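PDB 4TWJ: NAD-dependent protein deacylase 2 from Archaeoglobus fulgidus, which removes acetyl and longer acyl groups from protein lysines at the expense of NAD, releasing nicotinamide and, from acetyl-lysine, 2''-O-acetyl-ADP-ribose. Local coordinates for residues M121-C126 / T132-E137; A62-S67 / V158-V163; L105-R108 / R113-E116. One frame throughout, in Å; residues are numbered along the deposited sequence.

How the interactions relate
The three contacts follow the two-part build of a sirtuin. Interaction 3 (105-108 with 113-116) belongs to the Rossmann-like domain, where strand 114-116 is an outermost strand of the six-stranded parallel sheet. Interaction 1 (121-126 with 132-137) comes next along the chain and forms the hairpin of the zinc module, its centre about 18 Å away. Interaction 2 (62-67 with 158-163) spans both others in sequence, bringing helix 60-73 onto strand 158-162. Interactions 1 and 2 have centres about 11 Å apart and share the three-stranded antiparallel sheet, joined by the salt bridge of D125 with R161. The bound acylated peptide packs against residues of both.

Interaction 1 (M121-C126 / T132-E137); sequences MDKLDC and TYDWSE. With ZN (zinc ion), chain C.
K123 and D134 lie side by side on one face of an antiparallel hairpin, while L124 and Y133 point to the opposite one. Bends at chi2 and chi3 swing the lysine across to the aspartate, where K123 NZ forms a salt bridge with D134 OD2 at 2.7 Å, on the syn side and 24° out of the carboxylate plane. A water donates to the same D134 OD2 and to D122 O, tying the acid to the corner of the chain. Further along this face D125 stands beside T132, but its carboxylate is paired with R161.

W135 CG is anti to the backbone N (chi1 -179°), which sets the indole beside M121 and L124 at the corner end. M121 CE sits over one face of its six-membered ring, 4.2 Å from the centroid, as a CH-pi contact, and L124 CD2 reaches W135 CE3 obliquely at 4.1 Å. The backbones are laced by L124 N to Y133 O and Y133 N to L124 O, both 2.9 Å, and by W135 N to D122 O. At the far end C126 SG binds zinc at 2.3 Å; C129, C150 and C153 complete the Cys4 site characteristic of the sirtuin zinc-binding module.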
ATOM      1  N   MET A 121      -6.292   9.750  -0.151  1.00 18.39           N
ATOM      2  CA  MET A 121      -7.284  10.696  -0.664  1.00 19.42           C
ATOM      3  C   MET A 121      -8.014  11.466   0.437  1.00 19.26           C
ATOM      4  O   MET A 121      -8.759  12.397   0.139  1.00 19.16           O
ATOM      5  CB  MET A 121      -8.329   9.954  -1.507  1.00 20.67           C
ATOM      6  CG  MET A 121      -7.771   9.236  -2.722  1.00 21.81           C
ATOM      7  SD  MET A 121      -7.096  10.369  -3.946  1.00 24.01           S
ATOM      8  CE  MET A 121      -8.538  11.328  -4.374  1.00 23.38           C
ATOM      9  N   ASP A 122      -7.788  11.087   1.695  1.00 18.77           N
ATOM     10  CA  ASP A 122      -8.544  11.610   2.843  1.00 19.20           C
ATOM     11  C   ASP A 122      -8.580  13.137   2.949  1.00 18.08           C
ATOM     12  O   ASP A 122      -9.620  13.714   3.270  1.00 17.38           O
ATOM     13  CB  ASP A 122      -7.964  11.041   4.144  1.00 20.41           C
ATOM     14  CG  ASP A 122      -8.910  11.184   5.316  1.00 21.80           C
ATOM     15  OD1 ASP A 122     -10.099  10.836   5.166  1.00 23.58           O
ATOM     16  OD2 ASP A 122      -8.463  11.643   6.388  1.00 23.58           O
ATOM     17  N   LYS A 123      -7.441  13.777   2.702  1.00 17.33           N
ATOM     18  CA  LYS A 123      -7.320  15.230   2.797  1.00 17.19           C
ATOM     19  C   LYS A 123      -6.823  15.792   1.470  1.00 15.84           C
ATOM     20  O   LYS A 123      -6.087  15.121   0.749  1.00 15.46           O
ATOM     21  CB  LYS A 123      -6.348  15.614   3.914  1.00 18.59           C
ATOM     22  CG  LYS A 123      -6.694  15.054   5.287  1.00 19.91           C
ATOM     23  CD  LYS A 123      -7.929  15.704   5.895  1.00 21.16           C
ATOM     24  CE  LYS A 123      -7.660  17.134   6.342  1.00 22.42           C
ATOM     25  NZ  LYS A 123      -8.755  17.677   7.193  1.00 23.30           N
ATOM     26  N   LEU A 124      -7.234  17.020   1.157  1.00 14.36           N
ATOM     27  CA  LEU A 124      -6.886  17.664  -0.108  1.00 13.95           C
ATOM     28  C   LEU A 124      -6.609  19.149   0.094  1.00 14.07           C
ATOM     29  O   LEU A 124      -7.044  19.739   1.085  1.00 14.09           O
ATOM     30  CB  LEU A 124      -8.012  17.489  -1.133  1.00 13.50           C
ATOM     31  CG  LEU A 124      -8.593  16.081  -1.294  1.00 13.05           C
ATOM     32  CD1 LEU A 124      -9.761  15.846  -0.343  1.00 12.90           C
ATOM     33  CD2 LEU A 124      -9.039  15.850  -2.731  1.00 12.98           C
ATOM     34  N   ASP A 125      -5.882  19.736  -0.853  1.00 14.19           N
ATOM     35  CA  ASP A 125      -5.520  21.151  -0.809  1.00 14.59           C
ATOM     36  C   ASP A 125      -5.717  21.797  -2.169  1.00 14.71           C
ATOM     37  O   ASP A 125      -5.399  21.197  -3.194  1.00 14.94           O
ATOM     38  CB  ASP A 125      -4.050  21.315  -0.434  1.00 14.75           C
ATOM     39  CG  ASP A 125      -3.721  20.718   0.908  1.00 14.96           C
ATOM     40  OD1 ASP A 125      -3.932  21.396   1.933  1.00 15.64           O
ATOM     41  OD2 ASP A 125      -3.243  19.567   0.939  1.00 15.23           O
ATOM     42  N   CYS A 126      -6.219  23.027  -2.177  1.00 14.82           N
ATOM     43  CA  CYS A 126      -6.207  23.833  -3.391  1.00 14.86           C
ATOM     44  C   CYS A 126      -4.822  24.447  -3.563  1.00 15.51           C
ATOM     45  O   CYS A 126      -4.346  25.164  -2.679  1.00 15.46           O
ATOM     46  CB  CYS A 126      -7.249  24.935  -3.316  1.00 14.73           C
ATOM     47  SG  CYS A 126      -7.189  26.089  -4.699  1.00 14.36           S
ATOM     48  N   THR A 132      -8.120  23.926   2.467  1.00 15.52           N
ATOM     49  CA  THR A 132      -8.039  22.497   2.778  1.00 15.27           C
ATOM     50  C   THR A 132      -9.416  21.844   2.786  1.00 14.66           C
ATOM     51  O   THR A 132     -10.421  22.488   3.095  1.00 14.78           O
ATOM     52  CB  THR A 132      -7.343  22.244   4.129  1.00 15.65           C
ATOM     53  OG1 THR A 132      -8.131  22.792   5.192  1.00 16.21           O
ATOM     54  CG2 THR A 132      -5.967  22.878   4.140  1.00 15.73           C
ATOM     55  N   TYR A 133      -9.448  20.560   2.430  1.00 14.06           N
ATOM     56  CA  TYR A 133     -10.690  19.803   2.297  1.00 13.63           C
ATOM     57  C   TYR A 133     -10.553  18.391   2.836  1.00 13.61           C
ATOM     58  O   TYR A 133      -9.457  17.825   2.854  1.00 13.58           O
ATOM     59  CB  TYR A 133     -11.096  19.692   0.825  1.00 13.31           C
ATOM     60  CG  TYR A 133     -11.408  21.015   0.184  1.00 13.01           C
ATOM     61  CD1 TYR A 133     -10.411  21.761  -0.440  1.00 13.02           C
ATOM     62  CD2 TYR A 133     -12.700  21.528   0.205  1.00 13.08           C
ATOM     63  CE1 TYR A 133     -10.695  22.984  -1.020  1.00 12.99           C
ATOM     64  CE2 TYR A 133     -12.992  22.746  -0.371  1.00 12.98           C
ATOM     65  CZ  TYR A 133     -11.991  23.473  -0.978  1.00 13.10           C
ATOM     66  OH  TYR A 133     -12.298  24.689  -1.542  1.00 13.55           O
ATOM     67  N   ASP A 134     -11.685  17.831   3.256  1.00 13.71           N
ATOM     68  CA  ASP A 134     -11.824  16.403   3.494  1.00 14.35           C
ATOM     69  C   ASP A 134     -12.454  15.770   2.265  1.00 13.76           C
ATOM     70  O   ASP A 134     -13.288  16.389   1.599  1.00 13.24           O
ATOM     71  CB  ASP A 134     -12.731  16.140   4.694  1.00 15.16           C
ATOM     72  CG  ASP A 134     -12.169  16.688   5.981  1.00 16.32           C
ATOM     73  OD1 ASP A 134     -12.929  17.328   6.733  1.00 18.28           O
ATOM     74  OD2 ASP A 134     -10.970  16.486   6.248  1.00 17.46           O
ATOM     75  N   TRP A 135     -12.073  14.529   1.984  1.00 13.68           N
ATOM     76  CA  TRP A 135     -12.609  13.788   0.842  1.00 13.80           C
ATOM     77  C   TRP A 135     -14.138  13.666   0.879  1.00 13.48           C
ATOM     78  O   TRP A 135     -14.786  13.665  -0.167  1.00 13.03           O
ATOM     79  CB  TRP A 135     -11.971  12.400   0.774  1.00 14.30           C
ATOM     80  CG  TRP A 135     -12.435  11.560  -0.373  1.00 15.13           C
ATOM     81  CD1 TRP A 135     -13.001  10.325  -0.300  1.00 15.54           C
ATOM     82  CD2 TRP A 135     -12.374  11.892  -1.766  1.00 15.49           C
ATOM     83  NE1 TRP A 135     -13.295   9.859  -1.557  1.00 16.00           N
ATOM     84  CE2 TRP A 135     -12.920  10.802  -2.477  1.00 15.72           C
ATOM     85  CE3 TRP A 135     -11.908  12.999  -2.482  1.00 15.91           C
ATOM     86  CZ2 TRP A 135     -13.018  10.789  -3.873  1.00 16.02           C
ATOM     87  CZ3 TRP A 135     -12.007  12.988  -3.869  1.00 16.21           C
ATOM     88  CH2 TRP A 135     -12.557  11.888  -4.547  1.00 15.99           C
ATOM     89  N   SER A 136     -14.700  13.587   2.082  1.00 13.59           N
ATOM     90  CA  SER A 136     -16.155  13.544   2.269  1.00 13.81           C
ATOM     91  C   SER A 136     -16.889  14.714   1.607  1.00 13.66           C
ATOM     92  O   SER A 136     -18.076  14.599   1.296  1.00 14.04           O
ATOM     93  CB  SER A 136     -16.499  13.512   3.760  1.00 14.12           C
ATOM     94  OG  SER A 136     -16.068  14.693   4.410  1.00 14.71           O
ATOM     95  N   GLU A 137     -16.189  15.829   1.404  1.00 13.52           N
ATOM     96  CA  GLU A 137     -16.775  17.017   0.780  1.00 13.67           C
ATOM     97  C   GLU A 137     -16.923  16.874  -0.737  1.00 13.70           C
ATOM     98  O   GLU A 137     -17.757  17.546  -1.347  1.00 13.89           O
ATOM     99  CB  GLU A 137     -15.942  18.257   1.115  1.00 14.02           C
ATOM    100  CG  GLU A 137     -15.739  18.466   2.605  1.00 14.18           C
ATOM    101  CD  GLU A 137     -14.978  19.734   2.911  1.00 14.51           C
ATOM    102  OE1 GLU A 137     -15.548  20.816   2.694  1.00 14.87           O
ATOM    103  OE2 GLU A 137     -13.824  19.660   3.369  1.00 14.52           O
TER
HETATM  104 ZN    ZN C 301      -8.723  27.682  -3.979  1.00 15.18          ZN
HETATM  105  O   HOH W   1     -10.825  13.664   5.998  1.00 28.03           O

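Interaction 2 (A62-S67 / V158-V163)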
ATOM      1  N   ALA A  62      -7.380  15.874 -15.979  1.00 14.05           N
ATOM      2  CA  ALA A  62      -6.979  14.540 -16.435  1.00 14.13           C
ATOM      3  C   ALA A  62      -6.722  13.586 -15.265  1.00 13.89           C
ATOM      4  O   ALA A  62      -7.141  12.432 -15.297  1.00 13.96           O
ATOM      5  CB  ALA A  62      -5.753  14.622 -17.335  1.00 14.48           C
ATOM      6  N   PHE A  63      -6.042  14.070 -14.228  1.00 13.57           N
ATOM      7  CA  PHE A  63      -5.835  13.268 -13.029  1.00 13.43           C
ATOM      8  C   PHE A  63      -7.167  12.823 -12.429  1.00 13.12           C
ATOM      9  O   PHE A  63      -7.339  11.662 -12.062  1.00 13.03           O
ATOM     10  CB  PHE A  63      -5.034  14.045 -11.978  1.00 13.71           C
ATOM     11  CG  PHE A  63      -5.055  13.409 -10.621  1.00 14.03           C
ATOM     12  CD1 PHE A  63      -4.188  12.369 -10.314  1.00 14.33           C
ATOM     13  CD2 PHE A  63      -5.960  13.830  -9.655  1.00 14.37           C
ATOM     14  CE1 PHE A  63      -4.215  11.769  -9.071  1.00 14.42           C
ATOM     15  CE2 PHE A  63      -5.995  13.230  -8.409  1.00 14.66           C
ATOM     16  CZ  PHE A  63      -5.120  12.199  -8.116  1.00 14.71           C
ATOM     17  N   TRP A  64      -8.108  13.754 -12.321  1.00 12.95           N
ATOM     18  CA  TRP A  64      -9.395  13.438 -11.709  1.00 12.94           C
ATOM     19  C   TRP A  64     -10.252  12.502 -12.572  1.00 13.48           C
ATOM     20  O   TRP A  64     -10.904  11.604 -12.042  1.00 13.70           O
ATOM     21  CB  TRP A  64     -10.143  14.722 -11.344  1.00 12.60           C
ATOM     22  CG  TRP A  64      -9.587  15.358 -10.104  1.00 12.20           C
ATOM     23  CD1 TRP A  64      -8.989  16.582  -9.993  1.00 12.02           C
ATOM     24  CD2 TRP A  64      -9.558  14.777  -8.799  1.00 12.13           C
ATOM     25  NE1 TRP A  64      -8.606  16.805  -8.688  1.00 11.91           N
ATOM     26  CE2 TRP A  64      -8.944  15.709  -7.937  1.00 12.01           C
ATOM     27  CE3 TRP A  64     -10.007  13.562  -8.273  1.00 12.25           C
ATOM     28  CZ2 TRP A  64      -8.758  15.459  -6.579  1.00 12.16           C
ATOM     29  CZ3 TRP A  64      -9.832  13.316  -6.929  1.00 12.25           C
ATOM     30  CH2 TRP A  64      -9.211  14.262  -6.092  1.00 12.25           C
ATOM     31  N   GLU A  65     -10.243  12.702 -13.885  1.00 14.35           N
ATOM     32  CA  GLU A  65     -10.969  11.804 -14.792  1.00 15.03           C
ATOM     33  C   GLU A  65     -10.360  10.397 -14.766  1.00 15.46           C
ATOM     34  O   GLU A  65     -11.078   9.403 -14.798  1.00 15.29           O
ATOM     35  CB  GLU A  65     -10.978  12.358 -16.223  1.00 15.70           C
ATOM     36  CG  GLU A  65     -11.740  13.669 -16.386  1.00 16.20           C
ATOM     37  CD  GLU A  65     -13.247  13.522 -16.269  1.00 16.99           C
ATOM     38  OE1 GLU A  65     -13.930  14.552 -16.057  1.00 17.31           O
ATOM     39  OE2 GLU A  65     -13.757  12.389 -16.394  1.00 18.05           O
ATOM     40  N   PHE A  66      -9.035  10.323 -14.689  1.00 16.18           N
ATOM     41  CA  PHE A  66      -8.346   9.042 -14.543  1.00 17.04           C
ATOM     42  C   PHE A  66      -8.748   8.358 -13.234  1.00 17.03           C
ATOM     43  O   PHE A  66      -9.023   7.162 -13.216  1.00 17.48           O
ATOM     44  CB  PHE A  66      -6.830   9.239 -14.601  1.00 17.59           C
ATOM     45  CG  PHE A  66      -6.043   7.999 -14.289  1.00 18.64           C
ATOM     46  CD1 PHE A  66      -6.038   6.924 -15.170  1.00 19.47           C
ATOM     47  CD2 PHE A  66      -5.305   7.905 -13.114  1.00 19.54           C
ATOM     48  CE1 PHE A  66      -5.312   5.778 -14.885  1.00 20.10           C
ATOM     49  CE2 PHE A  66      -4.575   6.761 -12.824  1.00 19.99           C
ATOM     50  CZ  PHE A  66      -4.581   5.696 -13.711  1.00 20.01           C
ATOM     51  N   SER A  67      -8.807   9.131 -12.150  1.00 17.12           N
ATOM     52  CA  SER A  67      -9.189   8.599 -10.842  1.00 17.46           C
ATOM     53  C   SER A  67     -10.624   8.069 -10.834  1.00 17.92           C
ATOM     54  O   SER A  67     -10.921   7.082 -10.158  1.00 18.03           O
ATOM     55  CB  SER A  67      -9.017   9.667  -9.755  1.00 17.52           C
ATOM     56  OG  SER A  67      -7.661  10.055  -9.625  1.00 17.83           O
ATOM     57  N   VAL A 158      -7.378  21.225  -7.213  1.00 12.84           N
ATOM     58  CA  VAL A 158      -7.557  20.577  -5.917  1.00 12.72           C
ATOM     59  C   VAL A 158      -6.752  19.286  -5.937  1.00 12.59           C
ATOM     60  O   VAL A 158      -7.098  18.340  -6.651  1.00 12.23           O
ATOM     61  CB  VAL A 158      -9.034  20.261  -5.617  1.00 12.89           C
ATOM     62  CG1 VAL A 158      -9.165  19.533  -4.280  1.00 12.82           C
ATOM     63  CG2 VAL A 158      -9.857  21.539  -5.624  1.00 13.04           C
ATOM     64  N   LYS A 159      -5.671  19.263  -5.163  1.00 12.86           N
ATOM     65  CA  LYS A 159      -4.751  18.131  -5.148  1.00 13.21           C
ATOM     66  C   LYS A 159      -4.937  17.319  -3.866  1.00 12.88           C
ATOM     67  O   LYS A 159      -4.845  17.874  -2.774  1.00 12.56           O
ATOM     68  CB  LYS A 159      -3.305  18.621  -5.236  1.00 13.91           C
ATOM     69  CG  LYS A 159      -2.285  17.507  -5.427  1.00 14.57           C
ATOM     70  CD  LYS A 159      -0.868  17.999  -5.212  1.00 15.24           C
ATOM     71  CE  LYS A 159       0.130  16.863  -5.371  1.00 15.58           C
ATOM     72  NZ  LYS A 159       0.146  15.955  -4.190  1.00 15.74           N
ATOM     73  N   PRO A 160      -5.186  16.003  -3.993  1.00 12.63           N
ATOM     74  CA  PRO A 160      -5.251  15.199  -2.779  1.00 12.74           C
ATOM     75  C   PRO A 160      -3.868  15.064  -2.160  1.00 12.97           C
ATOM     76  O   PRO A 160      -2.866  15.183  -2.869  1.00 12.47           O
ATOM     77  CB  PRO A 160      -5.759  13.847  -3.280  1.00 12.88           C
ATOM     78  CG  PRO A 160      -5.286  13.766  -4.687  1.00 12.95           C
ATOM     79  CD  PRO A 160      -5.237  15.173  -5.211  1.00 12.95           C
ATOM     80  N   ARG A 161      -3.811  14.808  -0.855  1.00 13.34           N
ATOM     81  CA  ARG A 161      -2.532  14.601  -0.172  1.00 13.92           C
ATOM     82  C   ARG A 161      -1.998  13.195  -0.451  1.00 13.95           C
ATOM     83  O   ARG A 161      -1.759  12.388   0.454  1.00 14.17           O
ATOM     84  CB  ARG A 161      -2.660  14.894   1.323  1.00 14.61           C
ATOM     85  CG  ARG A 161      -2.867  16.370   1.583  1.00 15.35           C
ATOM     86  CD  ARG A 161      -2.788  16.727   3.052  1.00 16.11           C
ATOM     87  NE  ARG A 161      -3.208  18.111   3.257  1.00 17.14           N
ATOM     88  CZ  ARG A 161      -3.474  18.660   4.440  1.00 18.09           C
ATOM     89  NH1 ARG A 161      -3.358  17.952   5.562  1.00 18.80           N
ATOM     90  NH2 ARG A 161      -3.856  19.930   4.504  1.00 18.65           N
ATOM     91  N   VAL A 162      -1.826  12.940  -1.741  1.00 13.86           N
ATOM     92  CA  VAL A 162      -1.269  11.712  -2.267  1.00 13.80           C
ATOM     93  C   VAL A 162       0.066  12.090  -2.881  1.00 13.60           C
ATOM     94  O   VAL A 162       0.199  13.161  -3.476  1.00 14.02           O
ATOM     95  CB  VAL A 162      -2.196  11.120  -3.348  1.00 14.27           C
ATOM     96  CG1 VAL A 162      -1.490  10.055  -4.180  1.00 14.51           C
ATOM     97  CG2 VAL A 162      -3.455  10.558  -2.704  1.00 14.38           C
ATOM     98  N   VAL A 163       1.055  11.218  -2.731  1.00 12.73           N
ATOM     99  CA  VAL A 163       2.334  11.401  -3.396  1.00 12.42           C
ATOM    100  C   VAL A 163       2.165  10.969  -4.847  1.00 12.25           C
ATOM    101  O   VAL A 163       1.961   9.788  -5.123  1.00 12.27           O
ATOM    102  CB  VAL A 163       3.441  10.558  -2.734  1.00 12.43           C
ATOM    103  CG1 VAL A 163       4.767  10.752  -3.461  1.00 12.35           C
ATOM    104  CG2 VAL A 163       3.581  10.926  -1.264  1.00 12.32           C
TER
HETATM  105  O   HOH W   2      -9.063  19.630  -8.975  1.00 19.56           O
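W64 reaches from helix 60-73 to strand 158-162, its indole N-H pointing at the backbone of V158 while the benzo side of the ring meets P160. From CB, CG lies anti to the carbonyl carbon (chi1 -77°), which directs the ring off the helix toward the strand. The five-membered ring then presents NE1, which donates to V158 O at 3.0 Å. That oxygen lies close to the ring plane and NE1 close to the carbonyl plane, yet the hydrogen bond is bent, 141° at the hydrogen. A water may account for the bend: it accepts a weak bond from W64 NE1 and another from V158 N, consistent with an indole N-H divided between two acceptors. Beyond NE1, W64 CZ2 lies 3.3 Å from V158 O and 3.8 Å from P160 CD, and W64 CH2 touches both P160 CD and P160 CG.

F63 completes the hold on the proline. Its CE2 sits 3.7 Å above the W64 ring, over the centre, and its CZ meets P160 CG at 3.8 Å, leaving the pyrrolidine ring against two aromatic side chains. On the helix side S67 OG lies over one face of the F63 ring, offset toward the rim, and donates to F63 O.

W64 also packs on M121, P148 and L124, the last from strand 123-126. F63 touches L164 and the modified side chain of the bound peptide, which also packs on F66, S67 and V162; helix 60-73 and the end of strand 158-162 both line its site.

Interaction 3 (L105-R108 / R113-E116); sequences LHQR and RVLE
V114 packs against H106 and Q107 where the short helix 105-108 meets strand 114-116, within the beta-alpha-beta unit that also contains strand 94-99 in the Rossmann-like domain. The closely packed part centres on the valine and is mostly apolar. One methyl, V114 CG2, rests 3.9 Å from H106 CB and also approaches Q107 CG; the other, V114 CG1, lies 3.9 Å from Q107 OE1. CG2 thus wedges between H106 and Q107, while CG1 meets the amide of Q107 alone. H106 continues inward: its imidazole bonds through NE2 to T22, meets the ring of H82 edge-to-face, and packs on V97 and T99 of strand 94-99. Its side chain comes within about 4 Å of that of I26, a residue of the NAD-binding segment.

The looser side is polar, held by one hydrogen bond between partly exposed residues; the buried residue of the contact is H106, on the packed side. Here Q107 and E116 extend toward each other from opposite directions past the valine. Q107 is bent at chi2 (94°), which lays its amide across V114 and brings NE2 to the glutamate, whereas E116 runs out straight beyond CG. A leucine in place of Q107 would probably leave E116 OE1 without this amide donor and its carboxylate freer to turn.

E116 also touches M104, while L115, facing the other way, packs on helix 171-182. The single hydrogen bond between the two segments runs from Q107 NE2 to E116 OE1 at 2.9 Å, fairly straight at 161°; the oxygen lies in the amide plane, but the nitrogen stands above the carboxylate, the two planes being turned 77° apart.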
ATOM      1  N   LEU A 105      -7.898   1.068   2.604  1.00 19.49           N
ATOM      2  CA  LEU A 105      -8.582  -0.210   2.825  1.00 19.12           C
ATOM      3  C   LEU A 105      -8.025  -0.982   4.016  1.00 18.68           C
ATOM      4  O   LEU A 105      -8.760  -1.728   4.668  1.00 18.41           O
ATOM      5  CB  LEU A 105      -8.535  -1.085   1.572  1.00 19.37           C
ATOM      6  CG  LEU A 105      -9.404  -0.618   0.400  1.00 20.05           C
ATOM      7  CD1 LEU A 105      -9.157  -1.480  -0.823  1.00 20.40           C
ATOM      8  CD2 LEU A 105     -10.875  -0.643   0.778  1.00 20.47           C
ATOM      9  N   HIS A 106      -6.735  -0.815   4.301  1.00 18.00           N
ATOM     10  CA  HIS A 106      -6.146  -1.452   5.479  1.00 17.53           C
ATOM     11  C   HIS A 106      -6.830  -0.962   6.756  1.00 18.37           C
ATOM     12  O   HIS A 106      -7.248  -1.771   7.589  1.00 18.04           O
ATOM     13  CB  HIS A 106      -4.635  -1.206   5.557  1.00 16.68           C
ATOM     14  CG  HIS A 106      -3.841  -2.003   4.568  1.00 15.72           C
ATOM     15  ND1 HIS A 106      -3.842  -3.380   4.553  1.00 15.34           N
ATOM     16  CD2 HIS A 106      -3.002  -1.618   3.576  1.00 15.37           C
ATOM     17  CE1 HIS A 106      -3.049  -3.810   3.587  1.00 15.31           C
ATOM     18  NE2 HIS A 106      -2.526  -2.760   2.979  1.00 15.10           N
ATOM     19  N   GLN A 107      -6.955   0.357   6.890  1.00 19.33           N
ATOM     20  CA  GLN A 107      -7.576   0.965   8.071  1.00 20.60           C
ATOM     21  C   GLN A 107      -9.046   0.578   8.189  1.00 21.73           C
ATOM     22  O   GLN A 107      -9.536   0.329   9.291  1.00 22.37           O
ATOM     23  CB  GLN A 107      -7.458   2.493   8.045  1.00 20.46           C
ATOM     24  CG  GLN A 107      -6.040   3.031   8.123  1.00 20.61           C
ATOM     25  CD  GLN A 107      -5.450   3.286   6.755  1.00 20.30           C
ATOM     26  OE1 GLN A 107      -5.482   2.415   5.890  1.00 20.03           O
ATOM     27  NE2 GLN A 107      -4.929   4.489   6.543  1.00 21.10           N
ATOM     28  N   ARG A 108      -9.738   0.524   7.052  1.00 23.09           N
ATOM     29  CA  ARG A 108     -11.154   0.150   7.022  1.00 24.26           C
ATOM     30  C   ARG A 108     -11.378  -1.329   7.357  1.00 23.94           C
ATOM     31  O   ARG A 108     -12.480  -1.720   7.750  1.00 24.49           O
ATOM     32  CB  ARG A 108     -11.776   0.488   5.663  1.00 25.59           C
ATOM     33  CG  ARG A 108     -11.906   1.985   5.410  1.00 26.99           C
ATOM     34  CD  ARG A 108     -13.124   2.320   4.563  1.00 28.65           C
ATOM     35  NE  ARG A 108     -12.997   1.840   3.190  1.00 29.95           N
ATOM     36  CZ  ARG A 108     -13.926   1.992   2.247  1.00 30.96           C
ATOM     37  NH1 ARG A 108     -15.073   2.613   2.514  1.00 32.04           N
ATOM     38  NH2 ARG A 108     -13.711   1.520   1.027  1.00 31.05           N
ATOM     39  N   ARG A 113      -1.697   0.153  12.834  1.00 18.44           N
ATOM     40  CA  ARG A 113      -0.348   0.621  12.531  1.00 17.62           C
ATOM     41  C   ARG A 113      -0.089   0.564  11.028  1.00 16.64           C
ATOM     42  O   ARG A 113       0.576  -0.349  10.541  1.00 16.70           O
ATOM     43  CB  ARG A 113       0.685  -0.217  13.285  1.00 17.88           C
ATOM     44  N   VAL A 114      -0.624   1.546  10.304  1.00 15.76           N
ATOM     45  CA  VAL A 114      -0.500   1.610   8.845  1.00 15.09           C
ATOM     46  C   VAL A 114       0.348   2.813   8.435  1.00 14.59           C
ATOM     47  O   VAL A 114       0.031   3.955   8.781  1.00 15.00           O
ATOM     48  CB  VAL A 114      -1.885   1.705   8.163  1.00 15.00           C
ATOM     49  CG1 VAL A 114      -1.743   1.790   6.648  1.00 14.97           C
ATOM     50  CG2 VAL A 114      -2.753   0.515   8.552  1.00 15.03           C
ATOM     51  N   LEU A 115       1.430   2.546   7.708  1.00 13.79           N
ATOM     52  CA  LEU A 115       2.309   3.590   7.195  1.00 13.40           C
ATOM     53  C   LEU A 115       2.015   3.826   5.714  1.00 13.25           C
ATOM     54  O   LEU A 115       2.342   2.995   4.859  1.00 12.78           O
ATOM     55  CB  LEU A 115       3.776   3.204   7.410  1.00 13.36           C
ATOM     56  CG  LEU A 115       4.190   3.057   8.878  1.00 13.43           C
ATOM     57  CD1 LEU A 115       5.583   2.454   8.995  1.00 13.47           C
ATOM     58  CD2 LEU A 115       4.124   4.399   9.596  1.00 13.65           C
ATOM     59  N   GLU A 116       1.376   4.958   5.427  1.00 12.97           N
ATOM     60  CA  GLU A 116       0.953   5.304   4.071  1.00 13.06           C
ATOM     61  C   GLU A 116       2.066   6.051   3.344  1.00 12.69           C
ATOM     62  O   GLU A 116       2.171   7.281   3.417  1.00 12.37           O
ATOM     63  CB  GLU A 116      -0.338   6.131   4.110  1.00 13.63           C
ATOM     64  CG  GLU A 116      -1.536   5.337   4.607  1.00 14.21           C
ATOM     65  CD  GLU A 116      -2.800   6.166   4.703  1.00 14.76           C
ATOM     66  OE1 GLU A 116      -3.842   5.708   4.193  1.00 15.23           O
ATOM     67  OE2 GLU A 116      -2.749   7.265   5.292  1.00 15.81           O
TER